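Local coordinates for nuclear inclusion protein A (Tobacco vein mottling virus, PDB 3MMG) that probably cleaves peptide bonds as a 3C-type cysteine protease with a chymotrypsin-like two-barrel fold, at residues S15-L20 with P93-L98; K99-T104 with D160-G165; V109-T114 with I144-G149; T137-H142 with I208-F213; L164-L169 with V180-K185. The protein carries 3 engineered substitutions. All blocks are in the same frame, centred on the assembly; numbering follows the deposited sequence.

Contact 1 (S15-L20 with P93-L98)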
# COMPACT_ATOMS: atom_id res chain seq x y z
N SER A 15 2.42 0.76 -12.11
CA SER A 15 2.21 2.19 -12.05
C SER A 15 0.81 2.61 -12.52
O SER A 15 0.23 3.55 -11.98
CB SER A 15 3.28 2.89 -12.89
OG SER A 15 3.07 4.28 -12.91
N ALA A 16 0.28 1.90 -13.52
CA ALA A 16 -1.05 2.21 -14.07
C ALA A 16 -2.18 1.99 -13.06
O ALA A 16 -3.26 2.53 -13.22
CB ALA A 16 -1.30 1.40 -15.34
N CYS A 17 -1.92 1.16 -12.03
CA CYS A 17 -2.88 0.84 -10.98
C CYS A 17 -2.64 1.58 -9.68
O CYS A 17 -3.41 1.46 -8.73
CB CYS A 17 -2.87 -0.66 -10.72
SG CYS A 17 -3.45 -1.58 -12.17
N VAL A 18 -1.58 2.39 -9.62
CA VAL A 18 -1.32 3.14 -8.41
C VAL A 18 -2.23 4.35 -8.38
O VAL A 18 -2.44 5.01 -9.41
CB VAL A 18 0.17 3.55 -8.33
CG1 VAL A 18 0.39 4.55 -7.18
CG2 VAL A 18 1.02 2.31 -8.14
N CYS A 19 -2.78 4.63 -7.19
CA CYS A 19 -3.71 5.75 -6.95
C CYS A 19 -3.12 6.73 -5.94
O CYS A 19 -2.26 6.37 -5.12
CB CYS A 19 -5.01 5.24 -6.32
SG CYS A 19 -5.88 3.92 -7.14
N LEU A 20 -3.61 7.96 -5.97
CA LEU A 20 -3.37 8.89 -4.86
C LEU A 20 -4.58 8.88 -3.95
O LEU A 20 -5.71 8.97 -4.42
CB LEU A 20 -3.10 10.32 -5.32
CG LEU A 20 -1.94 10.63 -6.27
CD1 LEU A 20 -1.96 12.11 -6.64
CD2 LEU A 20 -0.64 10.28 -5.65
N PRO A 93 -13.97 0.45 -12.50
CA PRO A 93 -12.95 -0.43 -11.92
C PRO A 93 -11.61 -0.49 -12.66
O PRO A 93 -11.52 -0.14 -13.84
CB PRO A 93 -13.59 -1.82 -11.99
CG PRO A 93 -14.58 -1.72 -13.07
CD PRO A 93 -15.10 -0.31 -13.07
N PHE A 94 -10.60 -0.94 -11.93
CA PHE A 94 -9.26 -1.24 -12.46
C PHE A 94 -9.26 -2.66 -13.06
O PHE A 94 -10.17 -3.45 -12.78
CB PHE A 94 -8.28 -1.23 -11.28
CG PHE A 94 -8.02 0.13 -10.72
CD1 PHE A 94 -8.87 0.66 -9.74
CD2 PHE A 94 -6.93 0.88 -11.15
CE1 PHE A 94 -8.61 1.93 -9.16
CE2 PHE A 94 -6.67 2.17 -10.61
CZ PHE A 94 -7.50 2.69 -9.63
N PRO A 95 -8.23 -3.00 -13.85
CA PRO A 95 -8.03 -4.39 -14.26
C PRO A 95 -7.70 -5.28 -13.06
O PRO A 95 -7.58 -4.77 -11.93
CB PRO A 95 -6.83 -4.31 -15.23
CG PRO A 95 -6.17 -3.06 -14.91
CD PRO A 95 -7.20 -2.11 -14.42
N GLN A 96 -7.57 -6.58 -13.30
CA GLN A 96 -7.43 -7.56 -12.22
C GLN A 96 -6.30 -8.54 -12.57
O GLN A 96 -6.43 -9.77 -12.39
CB GLN A 96 -8.76 -8.30 -11.97
CG GLN A 96 -9.91 -7.41 -11.46
CD GLN A 96 -11.11 -8.19 -11.00
OE1 GLN A 96 -11.00 -9.26 -10.37
NE2 GLN A 96 -12.30 -7.66 -11.29
N LYS A 97 -5.20 -7.98 -13.05
CA LYS A 97 -4.07 -8.79 -13.52
C LYS A 97 -2.82 -8.77 -12.65
O LYS A 97 -1.98 -9.65 -12.80
CB LYS A 97 -3.71 -8.43 -14.96
CG LYS A 97 -4.85 -8.71 -15.94
CD LYS A 97 -4.48 -8.35 -17.38
CE LYS A 97 -5.74 -8.32 -18.28
NZ LYS A 97 -6.56 -7.07 -18.05
N LEU A 98 -2.67 -7.75 -11.80
CA LEU A 98 -1.48 -7.68 -10.93
C LEU A 98 -1.35 -8.96 -10.10
O LEU A 98 -2.35 -9.53 -9.67
CB LEU A 98 -1.55 -6.50 -9.97
CG LEU A 98 -1.61 -5.07 -10.50
CD1 LEU A 98 -1.94 -4.15 -9.30
CD2 LEU A 98 -0.34 -4.67 -11.19
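C17 meets F94, P95 and L98 in a van der Waals contact where the chain enters the N-terminal sheet and where it leaves that sheet again for the second barrel. Its thiol arm, with SG anti to the carbonyl carbon (chi1 -65°), is directed into the bend of 93-98. There CB rests 3.9 Å from L98 CD1, and SG lies 4.1 Å from P95 CG. The F94 ring comes alongside the C17 backbone, its CE2 3.8 Å from C17 O and its CD2 near C17 CA, while A16 O sits close to the plane of the ring at its edge. In the chymotrypsin-like fold of the PA clan this is the entry to the first barrel: a type I turn, closed by V18 N to S15 O at 3.2 Å, leads into strand 18-25, whereas the loop residues P93 to L98 begin the connection to the C-terminal barrel. The C19 sulfur approaches F94 CZ obliquely, but C19 is modelled in two conformers, and the very short sulfur-aromatic approach in this one is doubtful. Around the pair, H61 meets the F94 ring edge-to-face, I35 packs on L98, and backbone bonds tie both C17 and C19 to strand 28-37.

Contact 2 (K99-T104 with D160-G165). With FMT (formic acid), chain E.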
# COMPACT_ATOMS: atom_id res chain seq x y z
N LYS A 99 -0.10 -9.40 -9.86
CA LYS A 99 0.18 -10.52 -8.96
C LYS A 99 0.77 -10.04 -7.64
O LYS A 99 1.65 -9.15 -7.64
CB LYS A 99 1.14 -11.53 -9.60
CG LYS A 99 0.65 -12.10 -10.94
CD LYS A 99 -0.58 -12.95 -10.79
CE LYS A 99 -0.99 -13.51 -12.15
NZ LYS A 99 -2.39 -13.10 -12.50
N PHE A 100 0.32 -10.64 -6.55
CA PHE A 100 0.76 -10.36 -5.17
C PHE A 100 1.30 -11.64 -4.55
O PHE A 100 0.69 -12.70 -4.69
CB PHE A 100 -0.39 -9.85 -4.27
CG PHE A 100 -1.09 -8.61 -4.78
CD1 PHE A 100 -2.06 -8.69 -5.79
CD2 PHE A 100 -0.78 -7.35 -4.25
CE1 PHE A 100 -2.71 -7.54 -6.28
CE2 PHE A 100 -1.44 -6.19 -4.73
CZ PHE A 100 -2.41 -6.29 -5.73
N ARG A 101 2.40 -11.54 -3.82
CA ARG A 101 2.84 -12.70 -3.03
C ARG A 101 3.65 -12.25 -1.84
O ARG A 101 4.02 -11.11 -1.73
CB ARG A 101 3.63 -13.68 -3.87
CG ARG A 101 4.95 -13.18 -4.36
CD ARG A 101 5.82 -14.27 -4.99
NE ARG A 101 6.97 -13.64 -5.64
CZ ARG A 101 8.11 -13.27 -5.03
NH1 ARG A 101 8.30 -13.47 -3.72
NH2 ARG A 101 9.06 -12.69 -5.74
N GLN A 102 3.94 -13.18 -0.94
CA GLN A 102 4.79 -12.84 0.20
C GLN A 102 6.25 -12.75 -0.28
O GLN A 102 6.69 -13.53 -1.14
CB GLN A 102 4.72 -13.96 1.22
CG GLN A 102 3.42 -14.12 1.97
CD GLN A 102 3.59 -15.15 3.07
OE1 GLN A 102 3.73 -16.34 2.79
NE2 GLN A 102 3.63 -14.70 4.31
N PRO A 103 7.04 -11.88 0.34
CA PRO A 103 8.47 -11.82 0.03
C PRO A 103 9.20 -13.04 0.57
O PRO A 103 8.71 -13.70 1.50
CB PRO A 103 8.99 -10.59 0.79
CG PRO A 103 7.81 -9.97 1.50
CD PRO A 103 6.66 -10.94 1.42
N THR A 104 10.37 -13.28 0.02
CA THR A 104 11.27 -14.30 0.55
C THR A 104 12.65 -13.69 0.65
O THR A 104 12.90 -12.61 0.11
CB THR A 104 11.37 -15.57 -0.33
OG1 THR A 104 12.26 -15.33 -1.42
CG2 THR A 104 10.00 -16.00 -0.86
N ASP A 160 10.53 -11.44 -10.14
CA ASP A 160 9.38 -11.80 -10.98
C ASP A 160 8.33 -10.69 -11.15
O ASP A 160 7.25 -10.94 -11.72
CB ASP A 160 8.73 -13.07 -10.41
CG ASP A 160 8.15 -12.87 -9.01
OD1 ASP A 160 8.20 -11.73 -8.46
OD2 ASP A 160 7.68 -13.88 -8.44
N GLY A 161 8.64 -9.48 -10.68
CA GLY A 161 7.70 -8.35 -10.79
C GLY A 161 6.41 -8.44 -9.97
O GLY A 161 5.52 -7.63 -10.15
N ASN A 162 6.32 -9.40 -9.06
CA ASN A 162 5.17 -9.48 -8.16
C ASN A 162 5.22 -8.35 -7.12
O ASN A 162 6.29 -7.91 -6.72
CB ASN A 162 5.14 -10.80 -7.41
CG ASN A 162 4.68 -11.99 -8.28
OD1 ASN A 162 4.76 -12.00 -9.54
ND2 ASN A 162 4.20 -13.02 -7.59
N ILE A 163 4.04 -7.90 -6.70
CA ILE A 163 3.96 -6.91 -5.62
C ILE A 163 4.09 -7.67 -4.30
O ILE A 163 3.31 -8.61 -4.06
CB ILE A 163 2.65 -6.14 -5.68
CG1 ILE A 163 2.51 -5.43 -7.05
CG2 ILE A 163 2.53 -5.16 -4.49
CD1 ILE A 163 1.16 -4.77 -7.25
N LEU A 164 5.04 -7.26 -3.45
CA LEU A 164 5.34 -8.01 -2.21
C LEU A 164 4.79 -7.31 -0.98
O LEU A 164 4.65 -7.93 0.08
CB LEU A 164 6.84 -8.19 -2.03
CG LEU A 164 7.60 -8.87 -3.17
CD1 LEU A 164 9.04 -9.13 -2.71
CD2 LEU A 164 6.92 -10.12 -3.69
N GLY A 165 4.48 -6.02 -1.11
CA GLY A 165 4.08 -5.27 0.09
C GLY A 165 3.82 -3.84 -0.30
O GLY A 165 3.96 -3.46 -1.47
C FMT E . -3.93 -12.01 -9.21
O1 FMT E . -4.28 -11.57 -10.31
O2 FMT E . -3.78 -13.22 -8.94
O HOH W 1 2.48 -7.65 -10.31
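F100 and I163 form a single parallel beta bridge, which fastens the connection between the two barrels of this chymotrypsin-like fold to the start of strand 163-171. Its two backbone bonds are made by the residues on either side of F100: I163 N to K99 O at 2.9 Å, almost straight at 168°, and R101 N to I163 O at 3.1 Å. A water adds a polar bridge from K99 N to G161 O.

The charged part is a side-on grip of R101 on D160. NE reaches the syn lone pair of OD2 at 2.9 Å, whereas NH2 meets OD1 at 3.0 Å from above the carboxylate plane. From the other face of that plane N162 N also binds OD1, forming an Asx turn that fixes the carboxylate's rotation. D107 also forms a salt bridge with NH2, so two acids share the guanidinium. N162 ND2 stands at the guanidinium edge, a donor beside a donor and not a partner.

Apolar contacts fill the rest. I163 lies alongside the F100 ring, its CD1 3.9 Å from CE2, and P103 CB packs 3.8 Å from L164 CD1. The other branch of that leucine, CD2, sits 3.6 Å above the centre of the R101 guanidinium.

Contact 3 (V109-T114 with I144-G149)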
# COMPACT_ATOMS: atom_id res chain seq x y z
N VAL A 109 13.77 -5.61 -3.77
CA VAL A 109 12.57 -4.85 -4.16
C VAL A 109 12.87 -3.45 -4.68
O VAL A 109 13.85 -2.81 -4.26
CB VAL A 109 11.53 -4.72 -2.99
CG1 VAL A 109 10.97 -6.10 -2.59
CG2 VAL A 109 12.14 -3.99 -1.79
N CYS A 110 12.04 -2.99 -5.63
CA CYS A 110 11.98 -1.57 -6.05
C CYS A 110 10.64 -0.96 -5.67
O CYS A 110 9.60 -1.61 -5.82
CB CYS A 110 12.11 -1.41 -7.56
SG CYS A 110 13.68 -1.85 -8.26
N MET A 111 10.65 0.31 -5.25
CA MET A 111 9.40 1.00 -5.00
C MET A 111 8.92 1.55 -6.33
O MET A 111 9.72 2.08 -7.12
CB MET A 111 9.60 2.08 -3.95
CG MET A 111 8.27 2.72 -3.51
SD MET A 111 8.52 3.86 -2.13
CE MET A 111 9.14 2.77 -0.86
N VAL A 112 7.62 1.43 -6.56
CA VAL A 112 7.02 1.93 -7.79
C VAL A 112 5.97 2.98 -7.43
O VAL A 112 5.19 2.80 -6.49
CB VAL A 112 6.37 0.80 -8.58
CG1 VAL A 112 5.59 1.38 -9.76
CG2 VAL A 112 7.42 -0.19 -9.07
N SER A 113 5.90 4.06 -8.22
CA SER A 113 4.86 5.06 -7.99
C SER A 113 4.44 5.64 -9.34
O SER A 113 4.82 5.14 -10.42
CB SER A 113 5.37 6.13 -7.01
OG SER A 113 4.37 7.06 -6.64
N THR A 114 3.65 6.70 -9.27
CA THR A 114 3.09 7.28 -10.46
C THR A 114 3.04 8.78 -10.26
O THR A 114 2.90 9.28 -9.15
CB THR A 114 1.69 6.67 -10.78
OG1 THR A 114 1.17 7.20 -12.01
CG2 THR A 114 0.71 6.91 -9.63
N ILE A 144 15.12 2.08 0.84
CA ILE A 144 14.78 3.05 -0.22
C ILE A 144 14.32 4.34 0.45
O ILE A 144 13.44 4.32 1.32
CB ILE A 144 13.65 2.50 -1.14
CG1 ILE A 144 14.08 1.17 -1.78
CG2 ILE A 144 13.25 3.56 -2.23
CD1 ILE A 144 12.94 0.30 -2.33
N THR A 145 14.93 5.45 0.05
CA THR A 145 14.54 6.79 0.51
C THR A 145 13.04 7.04 0.32
O THR A 145 12.50 6.85 -0.78
CB THR A 145 15.38 7.88 -0.22
OG1 THR A 145 16.75 7.76 0.17
CG2 THR A 145 14.86 9.30 0.11
N THR A 146 12.38 7.47 1.40
CA THR A 146 10.97 7.83 1.35
C THR A 146 10.70 9.15 2.09
O THR A 146 11.43 9.53 3.01
CB THR A 146 10.10 6.75 2.02
OG1 THR A 146 10.59 6.53 3.34
CG2 THR A 146 10.19 5.46 1.28
N LYS A 147 9.65 9.82 1.67
CA LYS A 147 9.16 11.03 2.31
C LYS A 147 7.81 10.69 2.90
O LYS A 147 7.16 9.74 2.44
CB LYS A 147 8.95 12.09 1.24
CG LYS A 147 10.18 12.70 0.62
CD LYS A 147 9.70 13.87 -0.21
CE LYS A 147 10.78 14.90 -0.50
NZ LYS A 147 10.13 16.22 -0.81
N ASP A 148 7.38 11.44 3.92
CA ASP A 148 6.00 11.37 4.40
C ASP A 148 5.12 11.56 3.16
O ASP A 148 5.37 12.43 2.34
CB ASP A 148 5.70 12.44 5.47
CG ASP A 148 6.44 12.20 6.79
OD1 ASP A 148 6.89 11.06 7.06
OD2 ASP A 148 6.57 13.17 7.58
N GLY A 149 4.12 10.71 3.00
CA GLY A 149 3.29 10.81 1.81
C GLY A 149 3.41 9.56 0.95
O GLY A 149 2.54 9.31 0.12
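M111 reaches from strand 109-116 of the C-terminal barrel to I144 and T146, in the loop that helps form the substrate pocket of this chymotrypsin-like protease. Its CB is the first atom to meet the loop, 4.1 Å from I144 CD1. That same methyl nestles on the strand backbone, 3.7 Å from M111 N and 3.8 Å from V109 O, with V109 CG2 a more distant neighbour. The methionine then runs extended through CG (chi1 -173°, chi2 173°), away from the isoleucine and along the loop. At SD it comes within 4.1 Å of T146 CG2, and the bend at chi3 (-62°) swings CE against that methyl, the two side chains crossing at about a right angle. The tip also packs near H142 and H167.

T146 has two partners: its methyl is backed by the methionine, while OG1 hydrogen-bonds a polar side chain of the bound peptide, and H167 NE2 also bonds a polar side chain there. This is consistent with the glutamine-binding S1 pocket of 3C-like proteases, and it makes M111 a second-shell support for the threonine. The closest approach between the two side chains is M111 CE to T146 CG2, 3.6 Å.

Contact 4 (T137-H142 with I208-F213)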
# COMPACT_ATOMS: atom_id res chain seq x y z
N THR A 137 6.19 -10.06 13.06
CA THR A 137 5.39 -9.04 12.42
C THR A 137 5.23 -9.33 10.93
O THR A 137 5.82 -10.28 10.39
CB THR A 137 6.00 -7.61 12.54
OG1 THR A 137 7.11 -7.47 11.64
CG2 THR A 137 6.45 -7.27 13.98
N SER A 138 4.41 -8.51 10.28
CA SER A 138 4.30 -8.53 8.83
C SER A 138 5.18 -7.46 8.18
O SER A 138 5.04 -7.15 6.99
CB SER A 138 2.83 -8.36 8.42
OG SER A 138 2.10 -9.55 8.72
N PHE A 139 6.09 -6.89 8.96
CA PHE A 139 6.95 -5.83 8.45
C PHE A 139 8.28 -6.37 7.94
O PHE A 139 8.87 -7.27 8.54
CB PHE A 139 7.26 -4.76 9.51
CG PHE A 139 6.08 -3.94 9.94
CD1 PHE A 139 5.49 -3.02 9.05
CD2 PHE A 139 5.56 -4.07 11.22
CE1 PHE A 139 4.37 -2.23 9.46
CE2 PHE A 139 4.44 -3.29 11.64
CZ PHE A 139 3.85 -2.38 10.74
N TRP A 140 8.76 -5.80 6.83
CA TRP A 140 10.11 -6.07 6.33
C TRP A 140 10.86 -4.76 6.17
O TRP A 140 10.32 -3.79 5.61
CB TRP A 140 10.04 -6.72 4.95
CG TRP A 140 9.50 -8.11 4.93
CD1 TRP A 140 8.21 -8.51 5.16
CD2 TRP A 140 10.24 -9.29 4.62
NE1 TRP A 140 8.11 -9.88 5.02
CE2 TRP A 140 9.34 -10.38 4.69
CE3 TRP A 140 11.59 -9.54 4.27
CZ2 TRP A 140 9.73 -11.71 4.43
CZ3 TRP A 140 11.99 -10.87 4.02
CH2 TRP A 140 11.04 -11.93 4.08
N GLN A 141 12.10 -4.74 6.60
CA GLN A 141 12.92 -3.55 6.44
C GLN A 141 13.37 -3.37 4.98
O GLN A 141 13.64 -4.36 4.26
CB GLN A 141 14.15 -3.61 7.36
CG GLN A 141 14.91 -2.29 7.44
CD GLN A 141 16.03 -2.30 8.47
OE1 GLN A 141 16.25 -3.31 9.14
NE2 GLN A 141 16.72 -1.18 8.61
N HIS A 142 13.44 -2.11 4.54
CA HIS A 142 14.05 -1.78 3.26
C HIS A 142 14.83 -0.48 3.42
O HIS A 142 14.68 0.23 4.43
CB HIS A 142 12.98 -1.70 2.12
CG HIS A 142 12.07 -0.50 2.21
ND1 HIS A 142 12.43 0.74 1.73
CD2 HIS A 142 10.80 -0.37 2.68
CE1 HIS A 142 11.44 1.59 1.93
NE2 HIS A 142 10.44 0.95 2.50
N ILE A 208 -2.73 -4.51 15.18
CA ILE A 208 -1.59 -4.81 14.30
C ILE A 208 -0.51 -5.47 15.16
O ILE A 208 -0.35 -5.10 16.32
CB ILE A 208 -1.11 -3.53 13.58
CG1 ILE A 208 -2.14 -3.14 12.51
CG2 ILE A 208 0.29 -3.70 12.98
CD1 ILE A 208 -2.09 -1.70 12.09
N SER A 209 0.20 -6.44 14.60
CA SER A 209 1.31 -7.12 15.29
C SER A 209 2.58 -6.27 15.20
O SER A 209 3.04 -5.96 14.09
CB SER A 209 1.55 -8.51 14.67
OG SER A 209 0.51 -9.44 15.00
N TRP A 210 3.15 -5.91 16.36
CA TRP A 210 4.27 -4.95 16.42
C TRP A 210 5.62 -5.56 16.78
O TRP A 210 6.66 -4.92 16.62
CB TRP A 210 3.96 -3.78 17.38
CG TRP A 210 2.85 -2.94 16.86
CD1 TRP A 210 1.56 -2.95 17.29
CD2 TRP A 210 2.92 -2.01 15.78
NE1 TRP A 210 0.80 -2.08 16.53
CE2 TRP A 210 1.61 -1.47 15.60
CE3 TRP A 210 3.96 -1.56 14.94
CZ2 TRP A 210 1.32 -0.52 14.62
CZ3 TRP A 210 3.68 -0.61 13.98
CH2 TRP A 210 2.35 -0.11 13.81
N GLY A 211 5.62 -6.81 17.25
CA GLY A 211 6.85 -7.44 17.70
C GLY A 211 7.53 -6.52 18.69
O GLY A 211 6.89 -6.05 19.65
N SER A 212 8.80 -6.21 18.46
CA SER A 212 9.55 -5.35 19.37
C SER A 212 9.47 -3.86 19.04
O SER A 212 10.15 -3.05 19.69
CB SER A 212 11.02 -5.82 19.47
OG SER A 212 11.74 -5.47 18.30
N PHE A 213 8.66 -3.47 18.06
CA PHE A 213 8.46 -2.05 17.77
C PHE A 213 7.57 -1.38 18.83
O PHE A 213 6.65 -2.00 19.34
CB PHE A 213 7.69 -1.86 16.46
CG PHE A 213 8.48 -2.12 15.22
CD1 PHE A 213 7.87 -2.76 14.14
CD2 PHE A 213 9.81 -1.71 15.11
CE1 PHE A 213 8.59 -3.00 12.97
CE2 PHE A 213 10.54 -1.94 13.95
CZ PHE A 213 9.92 -2.59 12.87
O HOH W 2 2.46 -6.57 11.43
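An aromatic cluster of F139, W210 and F213 lies beside the peptide-binding site, where W210 and F213 each pack on an apolar side chain of the bound peptide and F139 backs them from the C-terminal barrel of the chymotrypsin-like fold. F213 turns an edge toward the face of F139 in an offset edge-to-face pair, planes at 71°, with F213 CE1 3.7 Å from F139 CD2. W210 meets F139 differently. Their planes are only 30° apart but displaced, so the rings barely overlap and contact is made at the rims, W210 CZ3 lying 3.6 Å from F139 CE2. L169 supports all three rings from strand 163-171.

Beside the cluster, T137 faces the type II' turn W210-F213, and the G211 backbone lies directly against its methyl, CG2 being 3.4 Å from both W210 C and G211 N. With OG1 between the backbone N and the carbonyl carbon (chi1 75°), the threonine accepts from F139 N at 2.9 Å, an ST turn that sets up the strand start; K134 O is a further partner of the hydroxyl. One water stitches the backbones together, accepting from S138 N at 3.0 Å and donating to S209 O at 2.8 Å.

Contact 5 (L164-L169 with V180-K185)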
# COMPACT_ATOMS: atom_id res chain seq x y z
N LEU A 164 5.04 -7.26 -3.45
CA LEU A 164 5.34 -8.01 -2.21
C LEU A 164 4.79 -7.31 -0.98
O LEU A 164 4.65 -7.93 0.08
CB LEU A 164 6.84 -8.19 -2.03
CG LEU A 164 7.60 -8.87 -3.17
CD1 LEU A 164 9.04 -9.13 -2.71
CD2 LEU A 164 6.92 -10.12 -3.69
N GLY A 165 4.48 -6.02 -1.11
CA GLY A 165 4.08 -5.27 0.09
C GLY A 165 3.82 -3.84 -0.30
O GLY A 165 3.96 -3.46 -1.47
N ILE A 166 3.44 -3.04 0.68
CA ILE A 166 3.30 -1.60 0.49
C ILE A 166 4.03 -0.84 1.60
O ILE A 166 4.13 -1.34 2.73
CB ILE A 166 1.82 -1.15 0.42
CG1 ILE A 166 1.02 -1.66 1.63
CG2 ILE A 166 1.22 -1.60 -0.91
CD1 ILE A 166 -0.38 -1.01 1.77
N HIS A 167 4.56 0.33 1.26
CA HIS A 167 5.37 1.05 2.25
C HIS A 167 4.52 1.43 3.48
O HIS A 167 3.35 1.73 3.33
CB HIS A 167 6.05 2.27 1.64
CG HIS A 167 6.85 3.03 2.65
ND1 HIS A 167 7.93 2.48 3.30
CD2 HIS A 167 6.73 4.30 3.12
CE1 HIS A 167 8.45 3.37 4.13
NE2 HIS A 167 7.72 4.48 4.05
N SER A 168 5.11 1.43 4.69
CA SER A 168 4.31 1.67 5.90
C SER A 168 4.95 2.59 6.95
O SER A 168 4.36 3.59 7.31
CB SER A 168 3.90 0.33 6.54
OG SER A 168 3.18 0.55 7.76
N LEU A 169 6.15 2.22 7.42
CA LEU A 169 6.74 2.80 8.64
C LEU A 169 8.09 3.37 8.37
O LEU A 169 8.79 2.95 7.45
CB LEU A 169 7.01 1.71 9.70
CG LEU A 169 5.96 0.85 10.35
CD1 LEU A 169 6.68 -0.14 11.26
CD2 LEU A 169 4.99 1.74 11.14
N VAL A 180 4.97 -3.33 4.64
CA VAL A 180 4.11 -4.41 5.18
C VAL A 180 3.85 -5.38 4.04
O VAL A 180 3.46 -4.95 2.97
CB VAL A 180 2.76 -3.91 5.78
CG1 VAL A 180 2.04 -2.92 4.81
CG2 VAL A 180 1.84 -5.10 6.18
N GLU A 181 4.07 -6.68 4.30
CA GLU A 181 3.94 -7.69 3.26
C GLU A 181 2.51 -8.10 3.03
O GLU A 181 1.71 -8.12 3.97
CB GLU A 181 4.76 -8.94 3.64
CG GLU A 181 4.28 -9.60 4.93
CD GLU A 181 4.59 -11.08 5.02
OE1 GLU A 181 5.76 -11.46 4.96
OE2 GLU A 181 3.64 -11.86 5.18
N PHE A 182 2.19 -8.44 1.79
CA PHE A 182 0.95 -9.16 1.49
C PHE A 182 1.04 -10.57 2.03
O PHE A 182 2.13 -11.15 2.07
CB PHE A 182 0.66 -9.15 -0.02
CG PHE A 182 0.21 -7.81 -0.48
CD1 PHE A 182 1.13 -6.89 -0.97
CD2 PHE A 182 -1.10 -7.40 -0.26
CE1 PHE A 182 0.75 -5.60 -1.31
CE2 PHE A 182 -1.51 -6.09 -0.60
CZ PHE A 182 -0.58 -5.19 -1.11
N PRO A 183 -0.10 -11.13 2.46
CA PRO A 183 -0.17 -12.51 2.89
C PRO A 183 -0.28 -13.48 1.70
O PRO A 183 -0.49 -13.06 0.56
CB PRO A 183 -1.46 -12.54 3.70
CG PRO A 183 -2.35 -11.58 2.98
CD PRO A 183 -1.41 -10.45 2.63
N GLU A 184 -0.13 -14.77 1.99
CA GLU A 184 -0.31 -15.83 1.00
C GLU A 184 -1.75 -15.78 0.48
O GLU A 184 -2.67 -15.49 1.25
CB GLU A 184 -0.08 -17.18 1.67
CG GLU A 184 0.27 -18.33 0.71
CD GLU A 184 0.43 -19.68 1.43
OE1 GLU A 184 0.39 -19.72 2.68
OE2 GLU A 184 0.59 -20.70 0.73
N LYS A 185 -1.92 -16.08 -0.81
CA LYS A 185 -3.24 -16.20 -1.46
C LYS A 185 -4.09 -14.95 -1.24
O LYS A 185 -5.31 -15.03 -0.98
CB LYS A 185 -3.95 -17.46 -0.94
CG LYS A 185 -3.23 -18.73 -1.35
CD LYS A 185 -3.87 -19.97 -0.80
CE LYS A 185 -3.04 -21.19 -1.19
NZ LYS A 185 -3.35 -22.36 -0.31
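I166 and V180 form the tight middle of this antiparallel pairing. They are a hydrogen-bonded pair, V180 N to I166 O at 2.9 Å and nearly straight (170°), I166 N to V180 O at 3.0 Å. Their side chains lie side by side on one face with CG1 to CG1 at 3.6 Å; in V180 that branch sits between the backbone N and the carbonyl carbon (chi1 48°), which also lays it close over I166 O. One step along, G165 and E181, a non-hydrogen-bonded pair, bring their CA atoms to 4.0 Å, and G165 CA lies 3.0 Å from V180 O. The edge of the F182 ring lies against the same glycine, CD1 3.5 Å from G165 N, and its CZ packs near I166 CG2.

Toward the ends the grip slackens. F182 N still bonds L164 O, yet from 40° above the carbonyl plane. At the other end S168 CB is 4.1 Å from V180 CG1, and its OG hydrogen-bonds D81. Beyond F182 the chain parts from the strand, and E184 and K185 are exposed at the entrance to helix 186-192. On its other neighbour, strand 154-157, L164 and G165 both face L155 in a classic bulge. The whole is a beta hairpin of the C-terminal barrel; further along, L169 pairs with the bound peptide, extending the sheet as in other chymotrypsin-like proteases.

Contacts 3 and 5 are buried in the C-terminal barrel, whereas contacts 1, 2 and 4 are only partly so. Contacts 1 and 2 follow each other along the connection between barrels, the first by thiol and apolar packing, the second by a backbone bridge and salt bridge; they touch where L98 meets I163. Contacts 2 and 5 share L164 and G165; L164 meets the connection as well as the hairpin partner, G165 only the latter. Contacts 3 and 4 both reach the bound peptide, with methyl packing and aromatic rings respectively, and H142 and H167 join them to contact 5. Contacts 1 and 4 lie farthest apart, about 26 Å between centres.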